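Local atomic coordinates of tyrocidine synthetase 3 (Brevibacillus brevis, PDB entry 2JGP), a protein that forms peptide bonds during the nonribosomal synthesis of the antibiotic tyrocidine, pairing a peptidyl carrier domain with a condensation domain in the fragment crystallised. Residues A[274-279]-A[399-404]; A[349-354]-A[376-381]. All blocks are in the same frame, centred on the assembly; numbering follows the deposited sequence.

Two contacts sit side by side in the condensation domain, their centres about 13 Å apart, and the chain running from contact 2 into contact 1 ties them together: strand 373-379, which carries one side of contact 2, is followed by helix 387-403, whose C-terminal end carries one side of contact 1. Contact 2 is nested inside the loop that contact 1 closes. They also touch directly. W276 CZ3 lies 3.3 Å from A376 O, A401 CB packs on M377 SD at 3.8 Å, and T279 O comes within 3.0 Å of R378 NH1. The sodium ion belongs to contact 1, through D400; in contact 2 the side chain of M377 is about 11 Å from the bound sodium ion.

Contact 1: residues A[274-279]-A[399-404]; sequences AYWLQT and LDAYGH. With NA (sodium ion), chain F.
Y275 and H404 stack in an offset, nearly parallel pair, ring planes 12° apart and centroids 4.6 Å apart. With CG anti to the backbone N (chi1 172°), the tyrosine reaches across to H404, just past helix 387-403, and to D400 CB; Y275 CB also sits over the imidazole face as a CH-pi contact, 3.8 Å from the H404 ring centroid. A fairly straight bond from H404 ND1 to D400 O (2.7 Å), one turn back, and another from NE2 to E54 should fix the imidazole's rotation.

The hydrogen bond that joins the two segments directly runs from W276 NE1 to H404 O at 2.8 Å; the oxygen lies in the indole plane, but the N-H meets the carbonyl from above its plane. Farther round the indole, W276 CH2 packs on A401 CB at 3.7 Å.

One water bridges Y275 and D400: Y275 OH donates to it at 2.6 Å and it donates to D400 OD2. D400 OD1 binds sodium at 2.7 Å, with Q396 OE1 and two waters. This is helix-helix packing, the short segments running at 138°, beside a sodium site; through E54 and through R14, bonded to G403 O, the end of helix 387-403 also meets the carrier domain.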
ATOM      1  N   ALA A 274     -18.602   7.553  -5.076  1.00 48.84           N
ATOM      2  CA  ALA A 274     -19.253   7.648  -6.386  1.00 48.94           C
ATOM      3  C   ALA A 274     -18.318   7.276  -7.521  1.00 49.19           C
ATOM      4  O   ALA A 274     -18.730   6.602  -8.469  1.00 48.65           O
ATOM      5  CB  ALA A 274     -19.802   9.045  -6.607  1.00 48.90           C
ATOM      6  N   TYR A 275     -17.060   7.709  -7.423  1.00 49.58           N
ATOM      7  CA  TYR A 275     -16.060   7.363  -8.427  1.00 50.06           C
ATOM      8  C   TYR A 275     -15.955   5.849  -8.618  1.00 50.27           C
ATOM      9  O   TYR A 275     -15.950   5.360  -9.747  1.00 50.53           O
ATOM     10  CB  TYR A 275     -14.679   7.941  -8.082  1.00 50.35           C
ATOM     11  CG  TYR A 275     -13.623   7.422  -9.025  1.00 50.43           C
ATOM     12  CD1 TYR A 275     -13.432   8.003 -10.276  1.00 51.10           C
ATOM     13  CD2 TYR A 275     -12.855   6.307  -8.694  1.00 51.18           C
ATOM     14  CE1 TYR A 275     -12.488   7.508 -11.152  1.00 52.09           C
ATOM     15  CE2 TYR A 275     -11.916   5.804  -9.566  1.00 51.50           C
ATOM     16  CZ  TYR A 275     -11.730   6.406 -10.788  1.00 51.82           C
ATOM     17  OH  TYR A 275     -10.794   5.890 -11.650  1.00 54.06           O
ATOM     18  N   TRP A 276     -15.880   5.116  -7.510  1.00 50.28           N
ATOM     19  CA  TRP A 276     -15.694   3.672  -7.549  1.00 50.43           C
ATOM     20  C   TRP A 276     -16.951   2.932  -7.991  1.00 50.79           C
ATOM     21  O   TRP A 276     -16.868   1.942  -8.717  1.00 50.66           O
ATOM     22  CB  TRP A 276     -15.223   3.169  -6.185  1.00 50.53           C
ATOM     23  CG  TRP A 276     -13.847   3.659  -5.870  1.00 50.03           C
ATOM     24  CD1 TRP A 276     -13.506   4.600  -4.952  1.00 50.72           C
ATOM     25  CD2 TRP A 276     -12.634   3.272  -6.521  1.00 50.87           C
ATOM     26  NE1 TRP A 276     -12.147   4.809  -4.970  1.00 50.11           N
ATOM     27  CE2 TRP A 276     -11.586   4.006  -5.925  1.00 50.45           C
ATOM     28  CE3 TRP A 276     -12.328   2.369  -7.545  1.00 50.38           C
ATOM     29  CZ2 TRP A 276     -10.253   3.865  -6.317  1.00 51.25           C
ATOM     30  CZ3 TRP A 276     -11.006   2.217  -7.927  1.00 50.91           C
ATOM     31  CH2 TRP A 276      -9.981   2.967  -7.312  1.00 50.70           C
ATOM     32  N   LEU A 277     -18.110   3.422  -7.566  1.00 51.55           N
ATOM     33  CA  LEU A 277     -19.379   2.813  -7.960  1.00 51.81           C
ATOM     34  C   LEU A 277     -19.599   2.972  -9.463  1.00 52.57           C
ATOM     35  O   LEU A 277     -20.044   2.037 -10.124  1.00 52.69           O
ATOM     36  CB  LEU A 277     -20.541   3.407  -7.160  1.00 51.83           C
ATOM     37  CG  LEU A 277     -20.454   3.215  -5.641  1.00 51.42           C
ATOM     38  CD1 LEU A 277     -21.744   3.658  -4.973  1.00 51.29           C
ATOM     39  CD2 LEU A 277     -20.121   1.769  -5.276  1.00 51.22           C
ATOM     40  N   GLN A 278     -19.270   4.149  -9.992  1.00 53.25           N
ATOM     41  CA  GLN A 278     -19.313   4.408 -11.436  1.00 53.77           C
ATOM     42  C   GLN A 278     -18.347   3.492 -12.181  1.00 54.01           C
ATOM     43  O   GLN A 278     -18.722   2.858 -13.166  1.00 53.73           O
ATOM     44  CB  GLN A 278     -18.946   5.870 -11.734  1.00 54.07           C
ATOM     45  CG  GLN A 278     -20.020   6.882 -11.355  1.00 55.50           C
ATOM     46  CD  GLN A 278     -19.488   8.306 -11.153  1.00 56.83           C
ATOM     47  OE1 GLN A 278     -20.211   9.175 -10.673  1.00 58.17           O
ATOM     48  NE2 GLN A 278     -18.224   8.541 -11.506  1.00 57.98           N
ATOM     49  N   THR A 279     -17.101   3.433 -11.706  1.00 54.19           N
ATOM     50  CA  THR A 279     -16.058   2.621 -12.333  1.00 54.57           C
ATOM     51  C   THR A 279     -16.469   1.153 -12.513  1.00 55.06           C
ATOM     52  O   THR A 279     -16.121   0.535 -13.520  1.00 54.75           O
ATOM     53  CB  THR A 279     -14.724   2.697 -11.537  1.00 54.55           C
ATOM     54  OG1 THR A 279     -14.211   4.035 -11.580  1.00 54.11           O
ATOM     55  CG2 THR A 279     -13.676   1.741 -12.109  1.00 54.40           C
ATOM     56  N   LEU A 399      -4.180   8.118 -11.485  1.00 54.64           N
ATOM     57  CA  LEU A 399      -4.350   9.424 -10.865  1.00 54.70           C
ATOM     58  C   LEU A 399      -5.767   9.592 -10.319  1.00 54.52           C
ATOM     59  O   LEU A 399      -5.942  10.086  -9.212  1.00 54.15           O
ATOM     60  CB  LEU A 399      -4.031  10.541 -11.862  1.00 54.96           C
ATOM     61  CG  LEU A 399      -2.555  10.669 -12.259  1.00 55.61           C
ATOM     62  CD1 LEU A 399      -2.387  11.705 -13.362  1.00 56.20           C
ATOM     63  CD2 LEU A 399      -1.715  11.032 -11.043  1.00 56.70           C
ATOM     64  N   ASP A 400      -6.765   9.168 -11.092  1.00 54.54           N
ATOM     65  CA  ASP A 400      -8.163   9.218 -10.652  1.00 54.76           C
ATOM     66  C   ASP A 400      -8.353   8.355  -9.411  1.00 54.36           C
ATOM     67  O   ASP A 400      -9.031   8.760  -8.469  1.00 54.40           O
ATOM     68  CB  ASP A 400      -9.111   8.747 -11.761  1.00 55.38           C
ATOM     69  CG  ASP A 400      -9.210   9.726 -12.924  1.00 56.44           C
ATOM     70  OD1 ASP A 400      -8.758  10.884 -12.793  1.00 58.78           O
ATOM     71  OD2 ASP A 400      -9.746   9.333 -13.984  1.00 58.47           O
ATOM     72  N   ALA A 401      -7.744   7.171  -9.411  1.00 54.21           N
ATOM     73  CA  ALA A 401      -7.813   6.259  -8.269  1.00 54.30           C
ATOM     74  C   ALA A 401      -7.189   6.885  -7.026  1.00 54.50           C
ATOM     75  O   ALA A 401      -7.790   6.873  -5.949  1.00 54.09           O
ATOM     76  CB  ALA A 401      -7.122   4.938  -8.608  1.00 54.12           C
ATOM     77  N   TYR A 402      -5.990   7.444  -7.179  1.00 54.85           N
ATOM     78  CA  TYR A 402      -5.309   8.106  -6.063  1.00 55.55           C
ATOM     79  C   TYR A 402      -6.115   9.305  -5.549  1.00 54.64           C
ATOM     80  O   TYR A 402      -6.173   9.539  -4.340  1.00 54.52           O
ATOM     81  CB  TYR A 402      -3.901   8.565  -6.453  1.00 57.18           C
ATOM     82  CG  TYR A 402      -2.972   7.464  -6.937  1.00 58.92           C
ATOM     83  CD1 TYR A 402      -1.973   7.741  -7.866  1.00 61.55           C
ATOM     84  CD2 TYR A 402      -3.101   6.150  -6.491  1.00 60.94           C
ATOM     85  CE1 TYR A 402      -1.118   6.743  -8.330  1.00 62.29           C
ATOM     86  CE2 TYR A 402      -2.244   5.147  -6.951  1.00 61.85           C
ATOM     87  CZ  TYR A 402      -1.261   5.455  -7.867  1.00 61.74           C
ATOM     88  OH  TYR A 402      -0.419   4.473  -8.336  1.00 63.46           O
ATOM     89  N   GLY A 403      -6.748  10.035  -6.463  1.00 53.28           N
ATOM     90  CA  GLY A 403      -7.620  11.152  -6.093  1.00 52.95           C
ATOM     91  C   GLY A 403      -8.878  10.728  -5.344  1.00 52.32           C
ATOM     92  O   GLY A 403      -9.525  11.547  -4.694  1.00 51.92           O
ATOM     93  N   HIS A 404      -9.233   9.452  -5.447  1.00 51.93           N
ATOM     94  CA  HIS A 404     -10.408   8.927  -4.767  1.00 51.94           C
ATOM     95  C   HIS A 404     -10.061   7.761  -3.853  1.00 52.38           C
ATOM     96  O   HIS A 404     -10.872   6.862  -3.649  1.00 51.75           O
ATOM     97  CB  HIS A 404     -11.462   8.549  -5.795  1.00 51.99           C
ATOM     98  CG  HIS A 404     -11.931   9.719  -6.598  1.00 51.57           C
ATOM     99  ND1 HIS A 404     -11.256  10.171  -7.710  1.00 51.55           N
ATOM    100  CD2 HIS A 404     -12.970  10.565  -6.414  1.00 50.95           C
ATOM    101  CE1 HIS A 404     -11.879  11.233  -8.195  1.00 51.68           C
ATOM    102  NE2 HIS A 404     -12.919  11.492  -7.423  1.00 51.09           N
TER
HETATM  103 NA    NA F1527      -6.810  12.607 -13.521  1.00 69.22          NA
HETATM  104  O   HOH W   1     -10.761   6.906 -13.989  1.00 42.00           O
HETATM  105  O   HOH W   2      -5.472  14.380 -14.261  1.00 45.46           O
HETATM  106  O   HOH W   3      -7.080  12.559 -11.436  1.00 50.10           O

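Contact 2: residues A[349-354]-A[376-381]; sequences DIIVGT and AMRNKP
Strands 350-354 and 376-379 run antiparallel, I350-N379 and V352-M377 forming hydrogen-bonded pairs with two N-H...O bonds each, and I351-R378 a non-hydrogen-bonded pair whose CA atoms approach to 4.2 Å. Just before strand 350-354 begins, D349 is gripped side-on by R378 of the partner strand. R378 NE meets D349 OD1 at 3.1 Å and R378 NH2 meets D349 OD2 at 2.9 Å, each oxygen using its syn lone pair, with guanidinium and carboxylate planes 24° apart. An extended arginine chain and a D349 CG turned anti to its own N (chi1 -173°) bring the groups together. R378 NH1 makes a second salt bridge with D282, so the guanidinium is held between two acids.

On the same face as R378, I351 CG1 lies beside the arginine's CG while I351 CG2 reaches A376 CB at 3.9 Å. The other face carries I350, V352, M377 and N379. I350 CD1 reaches past the strand end to P381 CG at 4.0 Å, and M377, bent at chi2 and chi3, brings its CE to 3.4 Å from T354 OG1.

Helices 329-345 and 387-403 both touch this second face. Through backbone bonds of G353 with T430 and F432, this buried antiparallel pair continues the condensation-domain sheet that contains strand 430-435.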
ATOM      1  N   ASP A 349     -10.317  -6.315 -20.841  1.00 55.78           N
ATOM      2  CA  ASP A 349     -10.902  -5.564 -19.737  1.00 55.15           C
ATOM      3  C   ASP A 349     -10.487  -6.315 -18.477  1.00 54.93           C
ATOM      4  O   ASP A 349     -10.927  -7.444 -18.239  1.00 54.22           O
ATOM      5  CB  ASP A 349     -12.423  -5.523 -19.886  1.00 55.29           C
ATOM      6  CG  ASP A 349     -13.103  -4.617 -18.874  1.00 55.43           C
ATOM      7  OD1 ASP A 349     -12.436  -4.078 -17.960  1.00 53.99           O
ATOM      8  OD2 ASP A 349     -14.340  -4.466 -18.995  1.00 55.06           O
ATOM      9  N   ILE A 350      -9.624  -5.676 -17.687  1.00 54.73           N
ATOM     10  CA  ILE A 350      -8.881  -6.351 -16.630  1.00 54.80           C
ATOM     11  C   ILE A 350      -8.768  -5.484 -15.385  1.00 54.27           C
ATOM     12  O   ILE A 350      -8.485  -4.288 -15.485  1.00 53.24           O
ATOM     13  CB  ILE A 350      -7.449  -6.698 -17.105  1.00 55.09           C
ATOM     14  CG1 ILE A 350      -7.514  -7.563 -18.374  1.00 55.98           C
ATOM     15  CG2 ILE A 350      -6.667  -7.407 -15.987  1.00 56.31           C
ATOM     16  CD1 ILE A 350      -6.219  -8.185 -18.772  1.00 57.22           C
ATOM     17  N   ILE A 351      -8.975  -6.104 -14.223  1.00 53.79           N
ATOM     18  CA  ILE A 351      -8.835  -5.428 -12.928  1.00 53.67           C
ATOM     19  C   ILE A 351      -7.634  -6.017 -12.188  1.00 53.93           C
ATOM     20  O   ILE A 351      -7.514  -7.237 -12.062  1.00 53.93           O
ATOM     21  CB  ILE A 351     -10.108  -5.572 -12.070  1.00 53.76           C
ATOM     22  CG1 ILE A 351     -11.346  -5.150 -12.878  1.00 53.43           C
ATOM     23  CG2 ILE A 351      -9.995  -4.741 -10.791  1.00 53.42           C
ATOM     24  CD1 ILE A 351     -12.653  -5.510 -12.231  1.00 54.58           C
ATOM     25  N   VAL A 352      -6.738  -5.142 -11.730  1.00 54.01           N
ATOM     26  CA  VAL A 352      -5.546  -5.538 -10.982  1.00 54.53           C
ATOM     27  C   VAL A 352      -5.539  -4.807  -9.648  1.00 54.96           C
ATOM     28  O   VAL A 352      -5.662  -3.594  -9.617  1.00 55.33           O
ATOM     29  CB  VAL A 352      -4.259  -5.169 -11.747  1.00 54.41           C
ATOM     30  CG1 VAL A 352      -3.022  -5.421 -10.877  1.00 54.81           C
ATOM     31  CG2 VAL A 352      -4.182  -5.947 -13.077  1.00 54.73           C
ATOM     32  N   GLY A 353      -5.396  -5.546  -8.555  1.00 55.52           N
ATOM     33  CA  GLY A 353      -5.281  -4.933  -7.232  1.00 55.94           C
ATOM     34  C   GLY A 353      -3.936  -4.259  -7.070  1.00 56.21           C
ATOM     35  O   GLY A 353      -2.909  -4.859  -7.355  1.00 55.89           O
ATOM     36  N   THR A 354      -3.935  -3.000  -6.638  1.00 57.00           N
ATOM     37  CA  THR A 354      -2.689  -2.284  -6.371  1.00 57.72           C
ATOM     38  C   THR A 354      -2.665  -1.740  -4.938  1.00 58.25           C
ATOM     39  O   THR A 354      -3.354  -0.764  -4.622  1.00 58.39           O
ATOM     40  CB  THR A 354      -2.459  -1.137  -7.361  1.00 57.81           C
ATOM     41  OG1 THR A 354      -3.564  -0.225  -7.328  1.00 59.07           O
ATOM     42  CG2 THR A 354      -2.288  -1.677  -8.783  1.00 58.03           C
ATOM     43  N   ALA A 376      -8.720  -1.222  -6.587  1.00 58.17           N
ATOM     44  CA  ALA A 376      -9.050  -2.078  -7.719  1.00 57.22           C
ATOM     45  C   ALA A 376      -8.826  -1.273  -8.988  1.00 56.55           C
ATOM     46  O   ALA A 376      -9.651  -0.434  -9.348  1.00 55.79           O
ATOM     47  CB  ALA A 376     -10.492  -2.543  -7.630  1.00 57.15           C
ATOM     48  N   MET A 377      -7.707  -1.521  -9.660  1.00 56.02           N
ATOM     49  CA  MET A 377      -7.341  -0.755 -10.842  1.00 56.17           C
ATOM     50  C   MET A 377      -7.864  -1.446 -12.102  1.00 55.69           C
ATOM     51  O   MET A 377      -7.412  -2.540 -12.451  1.00 54.98           O
ATOM     52  CB  MET A 377      -5.820  -0.605 -10.907  1.00 56.70           C
ATOM     53  CG  MET A 377      -5.363   0.593 -11.672  1.00 58.38           C
ATOM     54  SD  MET A 377      -5.640   2.132 -10.765  1.00 60.48           S
ATOM     55  CE  MET A 377      -4.269   2.179  -9.627  1.00 60.49           C
ATOM     56  N   ARG A 378      -8.818  -0.803 -12.773  1.00 55.13           N
ATOM     57  CA  ARG A 378      -9.436  -1.355 -13.980  1.00 55.35           C
ATOM     58  C   ARG A 378      -8.892  -0.670 -15.225  1.00 55.26           C
ATOM     59  O   ARG A 378      -8.877   0.554 -15.312  1.00 55.62           O
ATOM     60  CB  ARG A 378     -10.957  -1.195 -13.930  1.00 55.22           C
ATOM     61  CG  ARG A 378     -11.691  -1.780 -15.134  1.00 54.91           C
ATOM     62  CD  ARG A 378     -13.182  -1.590 -14.977  1.00 55.52           C
ATOM     63  NE  ARG A 378     -13.949  -2.222 -16.052  1.00 55.88           N
ATOM     64  CZ  ARG A 378     -15.255  -2.474 -15.991  1.00 57.09           C
ATOM     65  NH1 ARG A 378     -15.965  -2.152 -14.912  1.00 57.27           N
ATOM     66  NH2 ARG A 378     -15.863  -3.055 -17.018  1.00 57.34           N
ATOM     67  N   ASN A 379      -8.465  -1.473 -16.193  1.00 55.26           N
ATOM     68  CA  ASN A 379      -7.969  -0.965 -17.465  1.00 55.28           C
ATOM     69  C   ASN A 379      -8.440  -1.846 -18.608  1.00 55.38           C
ATOM     70  O   ASN A 379      -8.856  -2.984 -18.392  1.00 55.41           O
ATOM     71  CB  ASN A 379      -6.444  -0.886 -17.441  1.00 55.35           C
ATOM     72  CG  ASN A 379      -5.943   0.306 -16.661  1.00 55.45           C
ATOM     73  OD1 ASN A 379      -5.451   0.173 -15.534  1.00 55.62           O
ATOM     74  ND2 ASN A 379      -6.093   1.492 -17.243  1.00 55.15           N
ATOM     75  N   LYS A 380      -8.358  -1.308 -19.820  1.00 55.40           N
ATOM     76  CA  LYS A 380      -8.919  -1.951 -20.996  1.00 55.52           C
ATOM     77  C   LYS A 380      -7.871  -2.091 -22.094  1.00 55.59           C
ATOM     78  O   LYS A 380      -7.857  -1.313 -23.054  1.00 55.38           O
ATOM     79  CB  LYS A 380     -10.146  -1.176 -21.475  1.00 55.61           C
ATOM     80  CG  LYS A 380     -11.274  -1.207 -20.446  1.00 56.24           C
ATOM     81  CD  LYS A 380     -12.529  -0.520 -20.926  1.00 57.22           C
ATOM     82  CE  LYS A 380     -13.547  -0.409 -19.800  1.00 57.57           C
ATOM     83  NZ  LYS A 380     -14.725   0.399 -20.209  1.00 58.05           N
ATOM     84  N   PRO A 381      -6.969  -3.079 -21.939  1.00 55.76           N
ATOM     85  CA  PRO A 381      -5.936  -3.341 -22.939  1.00 56.20           C
ATOM     86  C   PRO A 381      -6.518  -3.978 -24.206  1.00 56.56           C
ATOM     87  O   PRO A 381      -6.438  -5.193 -24.403  1.00 56.38           O
ATOM     88  CB  PRO A 381      -4.977  -4.288 -22.208  1.00 56.07           C
ATOM     89  CG  PRO A 381      -5.825  -4.996 -21.224  1.00 55.84           C
ATOM     90  CD  PRO A 381      -6.868  -4.001 -20.788  1.00 55.99           C
TER